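Local coordinates for protein purine nucleosidase, (IunH-1) (Sulfolobus solfataricus, PDB 3T8J) that belongs to the nucleoside hydrolase family, assembles from four chains each built round a mixed beta-sheet flanked by helices, and carries a bound sodium ion in this model, at residues T242-A245 with S249-T252; W49-V54 with I58-G63; I73-V78 with G155-V160. All blocks are in the same frame, centred on the assembly; numbering follows the deposited sequence.

Contact 1. Residues T242-A245 with S249-T252; sequences TAIA and SIAT
Ile250 reaches back from the end of a short turn and lays its side chain against the helix that has just finished, touching Ala243 and Ile244. Its CG1 branch points away from its own carbonyl carbon (chi1 -67°) and continues extended to CD1. That methyl lands on Ala243, 3.7 Å from Ala243 CB, and it also sits 3.5 Å from Ala243 O, so it rests on both the side chain and the peptide of the helix. The other branch of Ile250 deals with Ile244: the two isoleucines meet at a slant, with Ile250 CG2 4.0 Å from Ile244 CG1. Ile244 in turn presses two methyls on Ala251 CB at the start of the strand, CG2 at 4.1 Å and CD1 close by. The side-chain contacts are all aliphatic and largely buried, with backbone atoms of Ala243 and Ala251 at their margin, and they close a tight helix-to-strand connection. Ile250 also leans on Lys303 of helix 297-308. Around the contact, Ile244 and Ala251 both press on Val292 of strand 289-295, the antiparallel neighbour of strand 251-261, while Ala243 meets Leu20 of helix 12-23 and Phe300 of helix 297-308, so helix 237-246 is packed between sheet and helices.

Contact 2. Residues W49-V54 with I58-G63; sequences WALEQV and IPVYPG
Leu51 is the single helical residue that bridges to the strand side here, and its two methyls divide the work between Ile58 and Val60. With CG turned away from the carbonyl carbon (chi1 -70°), the isobutyl fork is carried off the helix toward the incoming chain. CD2 takes Ile58, 3.9 Å from Ile58 CD1 and nearly as close to Ile58 CB, the two side chains lying roughly perpendicular. CD1 takes Val60, 3.5 Å from Val60 CG2, where the side chains run antiparallel to one another.

One contact is of mixed character: the same CD1 methyl lies 3.4 Å from Ile58 O, so Leu51 touches the peptide ahead of the strand as well as the side chains of Ile58 and Val60.

The polar interaction stays within the helical segment. Gln53 NE2 donates to Trp49 O at 3.0 Å, nearly straight at 165°, with the acceptor almost in the amide plane; NE2 then sits over one face of the Trp49 ring, 3.2 Å above its plane and offset toward the rim.

Helix 40-53 and strand 60-62 are the last two elements of a beta-alpha-beta unit begun by strand 27-33, where Ile58 packs on Val28 and Val60 on Ile33; Leu51 meets Leu18 of helix 12-23. With the side-chain contacts all between branched aliphatic groups, and one methyl on a carbonyl oxygen, the fit between these two segments rests on shape and burial rather than on directional bonds.

Contact 3. Residues I73-V78 with G155-V160; sequences ITVEKV and GNITPV
Ile157 meets Ile73 and Val75 through one methyl, in a contact between two loops of this nucleoside hydrolase alpha/beta fold: the turn leading into helix 76-79 and the irregular stretch between strand 141-147 and helix 163-167. From CB, the side chain of Ile157 splits. CG2 is wedged between the two backbone arms of its own residue, and CG1 extends opposite the backbone N (chi1 -172°). Neither CB, CG2 nor CG1 makes a close contact with 73-78; CG1 serves as the arm that carries CD1 across, bent there by a chi2 of 60°. CD1 then does all the touching, 4.0 Å from Ile73 CD1 and 3.9 Å from Val75 CG1. It is approached differently by each: Ile73 comes from the far side, its chain antiparallel to that of Ile157 with the two end methyls meeting, whereas Val75 meets Ile157 at a slant. Val75 occupies the N-cap position of helix 76-79, and Val78 N bonds to its carbonyl oxygen, so the methyl of Ile157 rests against the very start of that helix.

Phe163 of helix 163-167 packs on both Val75 and Ile157, and Trp166 adds to the cover of Ile157. A second subunit also closes in: Ile157 O is hydrogen-bonded to Thr281 OG1 of that subunit, and Lys77 NZ to its Asp280 O, which places this contact at a subunit interface. The Val75 side chain lies about 10 Å from the bound sodium ion.

The 155-160 loop is shaped from within by a backbone bond from Gly155 N to Pro159 O, and by an ST turn in which Thr158 OG1 accepts from Val160 N at 3.2 Å.

From the N terminus, contact 2 comes first, closing the short turn between helix 40-53 and strand 60-62 at one outer end of the sheet within the chain. The chain then reaches the loop just ahead of helix 76-79, where contact 3 opens; it closes a far longer loop, with 76 residues between its segments, and ties two loops together beside a second subunit. Contact 1 follows last, another short closure, joining helix 237-246 to strand 251-261 in the antiparallel part of the sheet. The three lie in series, with neither nesting nor crossing. Contacts 1 and 2 reach the same sheet, yet the centres of any two contacts are about 25 or 26 Å apart and none touches another.

Contact 1. Residues T242-A245 with S249-T252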
ATOM      1  N   THR A 242       2.101 -21.910 -26.374  1.00 22.84           N
ATOM      2  CA  THR A 242       1.246 -22.692 -27.267  1.00 22.87           C
ATOM      3  C   THR A 242       1.867 -24.052 -27.617  1.00 24.62           C
ATOM      4  O   THR A 242       1.189 -25.083 -27.637  1.00 25.83           O
ATOM      5  CB  THR A 242       0.944 -21.888 -28.559  1.00 22.37           C
ATOM      6  OG1 THR A 242       0.391 -20.604 -28.210  1.00 21.90           O
ATOM      7  CG2 THR A 242      -0.049 -22.618 -29.458  1.00 22.68           C
ATOM      8  N   ALA A 243       3.165 -24.043 -27.899  1.00 25.14           N
ATOM      9  CA  ALA A 243       3.887 -25.277 -28.238  1.00 26.01           C
ATOM     10  C   ALA A 243       3.835 -26.258 -27.071  1.00 27.12           C
ATOM     11  O   ALA A 243       3.652 -27.453 -27.287  1.00 27.98           O
ATOM     12  CB  ALA A 243       5.349 -24.976 -28.659  1.00 26.93           C
ATOM     13  N   ILE A 244       4.001 -25.756 -25.849  1.00 26.13           N
ATOM     14  CA  ILE A 244       3.922 -26.609 -24.650  1.00 26.88           C
ATOM     15  C   ILE A 244       2.481 -27.117 -24.474  1.00 27.04           C
ATOM     16  O   ILE A 244       2.254 -28.284 -24.096  1.00 28.49           O
ATOM     17  CB  ILE A 244       4.403 -25.844 -23.398  1.00 26.34           C
ATOM     18  CG1 ILE A 244       5.907 -25.607 -23.458  1.00 27.62           C
ATOM     19  CG2 ILE A 244       4.029 -26.585 -22.109  1.00 26.75           C
ATOM     20  CD1 ILE A 244       6.362 -24.552 -22.455  1.00 25.86           C
ATOM     21  N   ALA A 245       1.480 -26.267 -24.748  1.00 25.23           N
ATOM     22  CA  ALA A 245       0.079 -26.735 -24.662  1.00 25.79           C
ATOM     23  C   ALA A 245      -0.176 -27.900 -25.619  1.00 27.28           C
ATOM     24  O   ALA A 245      -0.809 -28.899 -25.263  1.00 28.38           O
ATOM     25  CB  ALA A 245      -0.898 -25.589 -24.919  1.00 24.63           C
ATOM     26  N   SER A 249       5.982 -32.297 -23.562  1.00 36.92           N
ATOM     27  CA  SER A 249       7.399 -32.667 -23.440  1.00 39.10           C
ATOM     28  C   SER A 249       8.347 -31.531 -23.859  1.00 38.25           C
ATOM     29  O   SER A 249       9.550 -31.605 -23.613  1.00 39.89           O
ATOM     30  CB  SER A 249       7.713 -33.948 -24.230  1.00 41.97           C
ATOM     31  OG  SER A 249       7.756 -33.721 -25.627  1.00 42.95           O
ATOM     32  N   ILE A 250       7.814 -30.476 -24.470  1.00 36.32           N
ATOM     33  CA  ILE A 250       8.643 -29.297 -24.776  1.00 35.71           C
ATOM     34  C   ILE A 250       9.090 -28.618 -23.475  1.00 34.53           C
ATOM     35  O   ILE A 250      10.211 -28.097 -23.406  1.00 34.46           O
ATOM     36  CB  ILE A 250       7.938 -28.336 -25.761  1.00 34.45           C
ATOM     37  CG1 ILE A 250       7.799 -29.030 -27.125  1.00 36.84           C
ATOM     38  CG2 ILE A 250       8.722 -27.002 -25.897  1.00 35.36           C
ATOM     39  CD1 ILE A 250       6.947 -28.318 -28.138  1.00 38.24           C
ATOM     40  N   ALA A 251       8.256 -28.677 -22.429  1.00 32.92           N
ATOM     41  CA  ALA A 251       8.674 -28.247 -21.085  1.00 32.76           C
ATOM     42  C   ALA A 251       9.544 -29.327 -20.432  1.00 35.04           C
ATOM     43  O   ALA A 251       9.163 -30.510 -20.363  1.00 36.90           O
ATOM     44  CB  ALA A 251       7.460 -27.916 -20.201  1.00 31.72           C
ATOM     45  N   THR A 252      10.732 -28.937 -19.994  1.00 35.21           N
ATOM     46  CA  THR A 252      11.685 -29.892 -19.417  1.00 37.80           C
ATOM     47  C   THR A 252      11.886 -29.771 -17.894  1.00 38.08           C
ATOM     48  O   THR A 252      12.494 -30.658 -17.278  1.00 40.45           O
ATOM     49  CB  THR A 252      13.037 -29.804 -20.135  1.00 39.47           C
ATOM     50  OG1 THR A 252      13.468 -28.443 -20.133  1.00 38.35           O
ATOM     51  CG2 THR A 252      12.909 -30.264 -21.580  1.00 41.14           C
TER

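Contact 2. Residues W49-V54 with I58-G63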
ATOM      1  N   TRP A  49      -8.413 -10.708 -39.969  1.00 25.35           N
ATOM      2  CA  TRP A  49      -7.504 -10.823 -41.088  1.00 27.13           C
ATOM      3  C   TRP A  49      -6.679 -12.111 -41.019  1.00 26.38           C
ATOM      4  O   TRP A  49      -6.540 -12.790 -42.022  1.00 27.48           O
ATOM      5  CB  TRP A  49      -6.585  -9.606 -41.160  1.00 27.91           C
ATOM      6  CG  TRP A  49      -5.582  -9.665 -42.273  1.00 30.61           C
ATOM      7  CD1 TRP A  49      -5.758  -9.239 -43.557  1.00 32.08           C
ATOM      8  CD2 TRP A  49      -4.259 -10.192 -42.203  1.00 31.50           C
ATOM      9  NE1 TRP A  49      -4.618  -9.457 -44.295  1.00 34.27           N
ATOM     10  CE2 TRP A  49      -3.678 -10.035 -43.492  1.00 32.54           C
ATOM     11  CE3 TRP A  49      -3.498 -10.757 -41.182  1.00 31.89           C
ATOM     12  CZ2 TRP A  49      -2.400 -10.458 -43.781  1.00 35.89           C
ATOM     13  CZ3 TRP A  49      -2.205 -11.181 -41.475  1.00 35.42           C
ATOM     14  CH2 TRP A  49      -1.676 -11.021 -42.766  1.00 34.95           C
ATOM     15  N   ALA A  50      -6.145 -12.451 -39.849  1.00 25.77           N
ATOM     16  CA  ALA A  50      -5.354 -13.671 -39.691  1.00 24.87           C
ATOM     17  C   ALA A  50      -6.143 -14.929 -40.079  1.00 25.16           C
ATOM     18  O   ALA A  50      -5.627 -15.803 -40.783  1.00 25.82           O
ATOM     19  CB  ALA A  50      -4.839 -13.785 -38.251  1.00 24.75           C
ATOM     20  N   LEU A  51      -7.394 -15.013 -39.640  1.00 25.00           N
ATOM     21  CA  LEU A  51      -8.254 -16.150 -39.979  1.00 25.31           C
ATOM     22  C   LEU A  51      -8.487 -16.258 -41.482  1.00 26.91           C
ATOM     23  O   LEU A  51      -8.540 -17.361 -42.033  1.00 27.31           O
ATOM     24  CB  LEU A  51      -9.583 -16.082 -39.203  1.00 24.03           C
ATOM     25  CG  LEU A  51      -9.469 -16.334 -37.707  1.00 24.42           C
ATOM     26  CD1 LEU A  51     -10.746 -15.843 -37.030  1.00 23.85           C
ATOM     27  CD2 LEU A  51      -9.235 -17.816 -37.399  1.00 24.70           C
ATOM     28  N   GLU A  52      -8.655 -15.117 -42.153  1.00 26.90           N
ATOM     29  CA  GLU A  52      -8.816 -15.104 -43.619  1.00 28.83           C
ATOM     30  C   GLU A  52      -7.642 -15.723 -44.382  1.00 28.90           C
ATOM     31  O   GLU A  52      -7.853 -16.366 -45.429  1.00 31.11           O
ATOM     32  CB  GLU A  52      -9.097 -13.680 -44.145  1.00 29.64           C
ATOM     33  CG  GLU A  52     -10.466 -13.153 -43.746  1.00 29.17           C
ATOM     34  CD  GLU A  52     -10.839 -11.795 -44.371  1.00 32.45           C
ATOM     35  OE1 GLU A  52      -9.970 -11.103 -44.966  1.00 33.19           O
ATOM     36  OE2 GLU A  52     -12.038 -11.444 -44.258  1.00 33.93           O
ATOM     37  N   GLN A  53      -6.423 -15.566 -43.867  1.00 28.77           N
ATOM     38  CA  GLN A  53      -5.236 -16.069 -44.579  1.00 30.24           C
ATOM     39  C   GLN A  53      -5.178 -17.586 -44.601  1.00 30.41           C
ATOM     40  O   GLN A  53      -4.478 -18.169 -45.434  1.00 32.35           O
ATOM     41  CB  GLN A  53      -3.926 -15.495 -44.017  1.00 30.70           C
ATOM     42  CG  GLN A  53      -3.909 -13.962 -43.827  1.00 31.51           C
ATOM     43  CD  GLN A  53      -4.465 -13.204 -45.013  1.00 32.42           C
ATOM     44  OE1 GLN A  53      -3.960 -13.308 -46.138  1.00 37.52           O
ATOM     45  NE2 GLN A  53      -5.559 -12.475 -44.790  1.00 34.82           N
ATOM     46  N   VAL A  54      -5.905 -18.202 -43.666  1.00 29.64           N
ATOM     47  CA  VAL A  54      -5.961 -19.662 -43.559  1.00 30.77           C
ATOM     48  C   VAL A  54      -7.375 -20.214 -43.779  1.00 30.98           C
ATOM     49  O   VAL A  54      -7.684 -21.347 -43.390  1.00 30.72           O
ATOM     50  CB  VAL A  54      -5.366 -20.140 -42.216  1.00 30.06           C
ATOM     51  CG1 VAL A  54      -3.867 -19.830 -42.166  1.00 32.42           C
ATOM     52  CG2 VAL A  54      -6.090 -19.537 -40.999  1.00 29.96           C
ATOM     53  N   ILE A  58     -13.833 -18.987 -37.963  1.00 27.75           N
ATOM     54  CA  ILE A  58     -13.926 -19.109 -36.496  1.00 25.58           C
ATOM     55  C   ILE A  58     -14.427 -17.780 -35.926  1.00 24.86           C
ATOM     56  O   ILE A  58     -13.974 -16.724 -36.348  1.00 24.55           O
ATOM     57  CB  ILE A  58     -12.560 -19.501 -35.913  1.00 24.23           C
ATOM     58  CG1 ILE A  58     -12.181 -20.915 -36.366  1.00 25.64           C
ATOM     59  CG2 ILE A  58     -12.561 -19.380 -34.352  1.00 24.21           C
ATOM     60  CD1 ILE A  58     -10.714 -21.245 -36.228  1.00 23.74           C
ATOM     61  N   PRO A  59     -15.385 -17.803 -34.993  1.00 22.82           N
ATOM     62  CA  PRO A  59     -15.880 -16.523 -34.507  1.00 22.73           C
ATOM     63  C   PRO A  59     -14.870 -15.766 -33.648  1.00 21.43           C
ATOM     64  O   PRO A  59     -14.140 -16.375 -32.844  1.00 21.56           O
ATOM     65  CB  PRO A  59     -17.097 -16.896 -33.675  1.00 22.28           C
ATOM     66  CG  PRO A  59     -16.818 -18.321 -33.231  1.00 23.26           C
ATOM     67  CD  PRO A  59     -16.098 -18.947 -34.374  1.00 23.32           C
ATOM     68  N   VAL A  60     -14.831 -14.450 -33.846  1.00 21.59           N
ATOM     69  CA  VAL A  60     -14.024 -13.516 -33.078  1.00 20.84           C
ATOM     70  C   VAL A  60     -14.944 -12.657 -32.208  1.00 21.40           C
ATOM     71  O   VAL A  60     -15.832 -11.957 -32.708  1.00 22.20           O
ATOM     72  CB  VAL A  60     -13.160 -12.603 -34.003  1.00 21.30           C
ATOM     73  CG1 VAL A  60     -12.381 -11.592 -33.192  1.00 21.54           C
ATOM     74  CG2 VAL A  60     -12.237 -13.502 -34.868  1.00 22.59           C
ATOM     75  N   TYR A  61     -14.774 -12.776 -30.888  1.00 20.00           N
ATOM     76  CA  TYR A  61     -15.581 -12.057 -29.922  1.00 19.53           C
ATOM     77  C   TYR A  61     -14.778 -10.940 -29.253  1.00 20.42           C
ATOM     78  O   TYR A  61     -13.865 -11.206 -28.446  1.00 20.54           O
ATOM     79  CB  TYR A  61     -16.091 -13.031 -28.833  1.00 19.52           C
ATOM     80  CG  TYR A  61     -17.003 -14.120 -29.331  1.00 19.82           C
ATOM     81  CD1 TYR A  61     -18.357 -13.893 -29.492  1.00 21.25           C
ATOM     82  CD2 TYR A  61     -16.519 -15.414 -29.616  1.00 21.82           C
ATOM     83  CE1 TYR A  61     -19.179 -14.851 -29.962  1.00 22.14           C
ATOM     84  CE2 TYR A  61     -17.363 -16.401 -30.072  1.00 22.82           C
ATOM     85  CZ  TYR A  61     -18.699 -16.125 -30.248  1.00 22.90           C
ATOM     86  OH  TYR A  61     -19.572 -17.096 -30.725  1.00 27.07           O
ATOM     87  N   PRO A  62     -15.122  -9.677 -29.556  1.00 21.06           N
ATOM     88  CA  PRO A  62     -14.477  -8.592 -28.846  1.00 21.18           C
ATOM     89  C   PRO A  62     -14.845  -8.613 -27.365  1.00 20.66           C
ATOM     90  O   PRO A  62     -16.016  -8.749 -27.013  1.00 22.33           O
ATOM     91  CB  PRO A  62     -15.029  -7.336 -29.553  1.00 21.84           C
ATOM     92  CG  PRO A  62     -15.441  -7.834 -30.931  1.00 23.45           C
ATOM     93  CD  PRO A  62     -16.068  -9.168 -30.570  1.00 23.47           C
ATOM     94  N   GLY A  63     -13.846  -8.431 -26.516  1.00 19.44           N
ATOM     95  CA  GLY A  63     -14.064  -8.413 -25.067  1.00 19.26           C
ATOM     96  C   GLY A  63     -13.733  -7.072 -24.443  1.00 19.19           C
ATOM     97  O   GLY A  63     -14.010  -5.996 -25.013  1.00 20.43           O
TER

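Contact 3. Residues I73-V78 with G155-V160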
ATOM      1  N   ILE A  73      -0.902   1.093 -20.485  1.00 21.25           N
ATOM      2  CA  ILE A  73      -0.382   1.664 -21.742  1.00 22.12           C
ATOM      3  C   ILE A  73      -0.310   0.575 -22.795  1.00 21.83           C
ATOM      4  O   ILE A  73       0.027  -0.591 -22.489  1.00 21.89           O
ATOM      5  CB  ILE A  73       0.993   2.328 -21.556  1.00 23.09           C
ATOM      6  CG1 ILE A  73       2.040   1.345 -21.041  1.00 23.86           C
ATOM      7  CG2 ILE A  73       0.881   3.510 -20.573  1.00 25.24           C
ATOM      8  CD1 ILE A  73       3.484   1.855 -21.122  1.00 26.94           C
ATOM      9  N   THR A  74      -0.648   0.939 -24.043  1.00 21.49           N
ATOM     10  CA  THR A  74      -0.300   0.107 -25.171  1.00 21.59           C
ATOM     11  C   THR A  74       1.215   0.225 -25.455  1.00 22.63           C
ATOM     12  O   THR A  74       1.875   1.161 -24.968  1.00 24.92           O
ATOM     13  CB  THR A  74      -1.128   0.460 -26.393  1.00 22.80           C
ATOM     14  OG1 THR A  74      -0.951   1.857 -26.681  1.00 23.85           O
ATOM     15  CG2 THR A  74      -2.626   0.135 -26.161  1.00 23.82           C
ATOM     16  N   VAL A  75       1.747  -0.725 -26.216  1.00 22.21           N
ATOM     17  CA  VAL A  75       3.165  -0.785 -26.557  1.00 23.16           C
ATOM     18  C   VAL A  75       3.408  -0.941 -28.088  1.00 24.21           C
ATOM     19  O   VAL A  75       4.095  -1.866 -28.556  1.00 23.84           O
ATOM     20  CB  VAL A  75       3.915  -1.840 -25.721  1.00 22.90           C
ATOM     21  CG1 VAL A  75       4.108  -1.314 -24.270  1.00 24.42           C
ATOM     22  CG2 VAL A  75       3.167  -3.172 -25.730  1.00 23.93           C
ATOM     23  N   GLU A  76       2.839  -0.019 -28.864  0.50 24.31           N
ATOM     24  CA  GLU A  76       3.095  -0.006 -30.305  0.50 25.34           C
ATOM     25  C   GLU A  76       4.577   0.254 -30.613  0.50 25.50           C
ATOM     26  O   GLU A  76       5.044  -0.108 -31.696  0.50 26.96           O
ATOM     27  CB  GLU A  76       2.142   0.960 -31.035  0.50 26.16           C
ATOM     28  CG  GLU A  76       0.689   0.423 -31.039  0.50 25.82           C
ATOM     29  CD  GLU A  76      -0.389   1.477 -31.251  0.50 27.62           C
ATOM     30  OE1 GLU A  76      -0.085   2.556 -31.790  0.50 28.53           O
ATOM     31  OE2 GLU A  76      -1.562   1.220 -30.882  0.50 24.12           O
ATOM     32  N   LYS A  77       5.334   0.833 -29.674  1.00 25.17           N
ATOM     33  CA  LYS A  77       6.790   0.959 -29.870  1.00 26.50           C
ATOM     34  C   LYS A  77       7.455  -0.427 -29.978  1.00 26.93           C
ATOM     35  O   LYS A  77       8.473  -0.605 -30.659  1.00 28.66           O
ATOM     36  CB  LYS A  77       7.441   1.821 -28.775  1.00 27.15           C
ATOM     37  CG  LYS A  77       7.466   1.202 -27.368  1.00 26.61           C
ATOM     38  CD  LYS A  77       8.062   2.137 -26.340  1.00 27.31           C
ATOM     39  CE  LYS A  77       8.039   1.572 -24.922  1.00 27.76           C
ATOM     40  NZ  LYS A  77       8.694   2.549 -23.971  1.00 29.04           N
ATOM     41  N   VAL A  78       6.892  -1.410 -29.258  1.00 25.33           N
ATOM     42  CA  VAL A  78       7.451  -2.742 -29.216  1.00 25.98           C
ATOM     43  C   VAL A  78       7.043  -3.564 -30.440  1.00 25.75           C
ATOM     44  O   VAL A  78       7.874  -4.271 -31.015  1.00 27.56           O
ATOM     45  CB  VAL A  78       6.974  -3.479 -27.913  1.00 24.87           C
ATOM     46  CG1 VAL A  78       7.446  -4.945 -27.902  1.00 25.97           C
ATOM     47  CG2 VAL A  78       7.450  -2.753 -26.631  1.00 25.90           C
ATOM     48  N   GLY A 155      11.458  -8.350 -15.449  1.00 21.94           N
ATOM     49  CA  GLY A 155      10.250  -7.979 -16.163  1.00 21.68           C
ATOM     50  C   GLY A 155      10.550  -7.319 -17.511  1.00 21.09           C
ATOM     51  O   GLY A 155      11.694  -7.036 -17.841  1.00 23.15           O
ATOM     52  N   ASN A 156       9.491  -7.103 -18.267  1.00 21.04           N
ATOM     53  CA  ASN A 156       9.585  -6.370 -19.546  1.00 21.17           C
ATOM     54  C   ASN A 156       8.905  -5.002 -19.522  1.00 21.74           C
ATOM     55  O   ASN A 156       9.527  -3.990 -19.876  1.00 23.28           O
ATOM     56  CB  ASN A 156       9.166  -7.230 -20.753  1.00 20.84           C
ATOM     57  CG  ASN A 156       7.738  -7.780 -20.715  1.00 21.41           C
ATOM     58  OD1 ASN A 156       7.010  -7.661 -19.733  1.00 20.62           O
ATOM     59  ND2 ASN A 156       7.329  -8.404 -21.826  1.00 23.58           N
ATOM     60  N   ILE A 157       7.662  -4.937 -19.060  1.00 20.35           N
ATOM     61  CA  ILE A 157       6.942  -3.658 -19.042  1.00 20.61           C
ATOM     62  C   ILE A 157       7.486  -2.730 -17.953  1.00 20.72           C
ATOM     63  O   ILE A 157       7.570  -1.524 -18.165  1.00 20.83           O
ATOM     64  CB  ILE A 157       5.400  -3.868 -18.924  1.00 19.34           C
ATOM     65  CG1 ILE A 157       4.655  -2.539 -19.104  1.00 20.41           C
ATOM     66  CG2 ILE A 157       4.995  -4.600 -17.606  1.00 19.09           C
ATOM     67  CD1 ILE A 157       4.856  -1.827 -20.452  1.00 22.62           C
ATOM     68  N   THR A 158       7.827  -3.276 -16.794  1.00 18.31           N
ATOM     69  CA  THR A 158       8.590  -2.579 -15.760  1.00 18.57           C
ATOM     70  C   THR A 158       9.817  -3.439 -15.466  1.00 18.69           C
ATOM     71  O   THR A 158       9.898  -4.597 -15.925  1.00 18.95           O
ATOM     72  CB  THR A 158       7.807  -2.304 -14.480  1.00 18.31           C
ATOM     73  OG1 THR A 158       7.775  -3.527 -13.693  1.00 19.79           O
ATOM     74  CG2 THR A 158       6.394  -1.834 -14.740  1.00 19.37           C
ATOM     75  N   PRO A 159      10.770  -2.917 -14.689  1.00 20.02           N
ATOM     76  CA  PRO A 159      11.926  -3.751 -14.370  1.00 20.41           C
ATOM     77  C   PRO A 159      11.584  -5.111 -13.724  1.00 20.96           C
ATOM     78  O   PRO A 159      12.320  -6.072 -13.903  1.00 22.72           O
ATOM     79  CB  PRO A 159      12.706  -2.893 -13.396  1.00 22.10           C
ATOM     80  CG  PRO A 159      12.403  -1.497 -13.820  1.00 22.67           C
ATOM     81  CD  PRO A 159      10.954  -1.534 -14.223  1.00 20.11           C
ATOM     82  N   VAL A 160      10.464  -5.182 -13.007  1.00 20.01           N
ATOM     83  CA  VAL A 160      10.155  -6.378 -12.220  1.00 20.35           C
ATOM     84  C   VAL A 160       8.855  -7.121 -12.584  1.00 19.77           C
ATOM     85  O   VAL A 160       8.602  -8.191 -12.001  1.00 20.83           O
ATOM     86  CB  VAL A 160      10.133  -6.042 -10.702  1.00 19.82           C
ATOM     87  CG1 VAL A 160      11.534  -5.643 -10.196  1.00 21.47           C
ATOM     88  CG2 VAL A 160       9.127  -4.966 -10.370  1.00 19.50           C
TER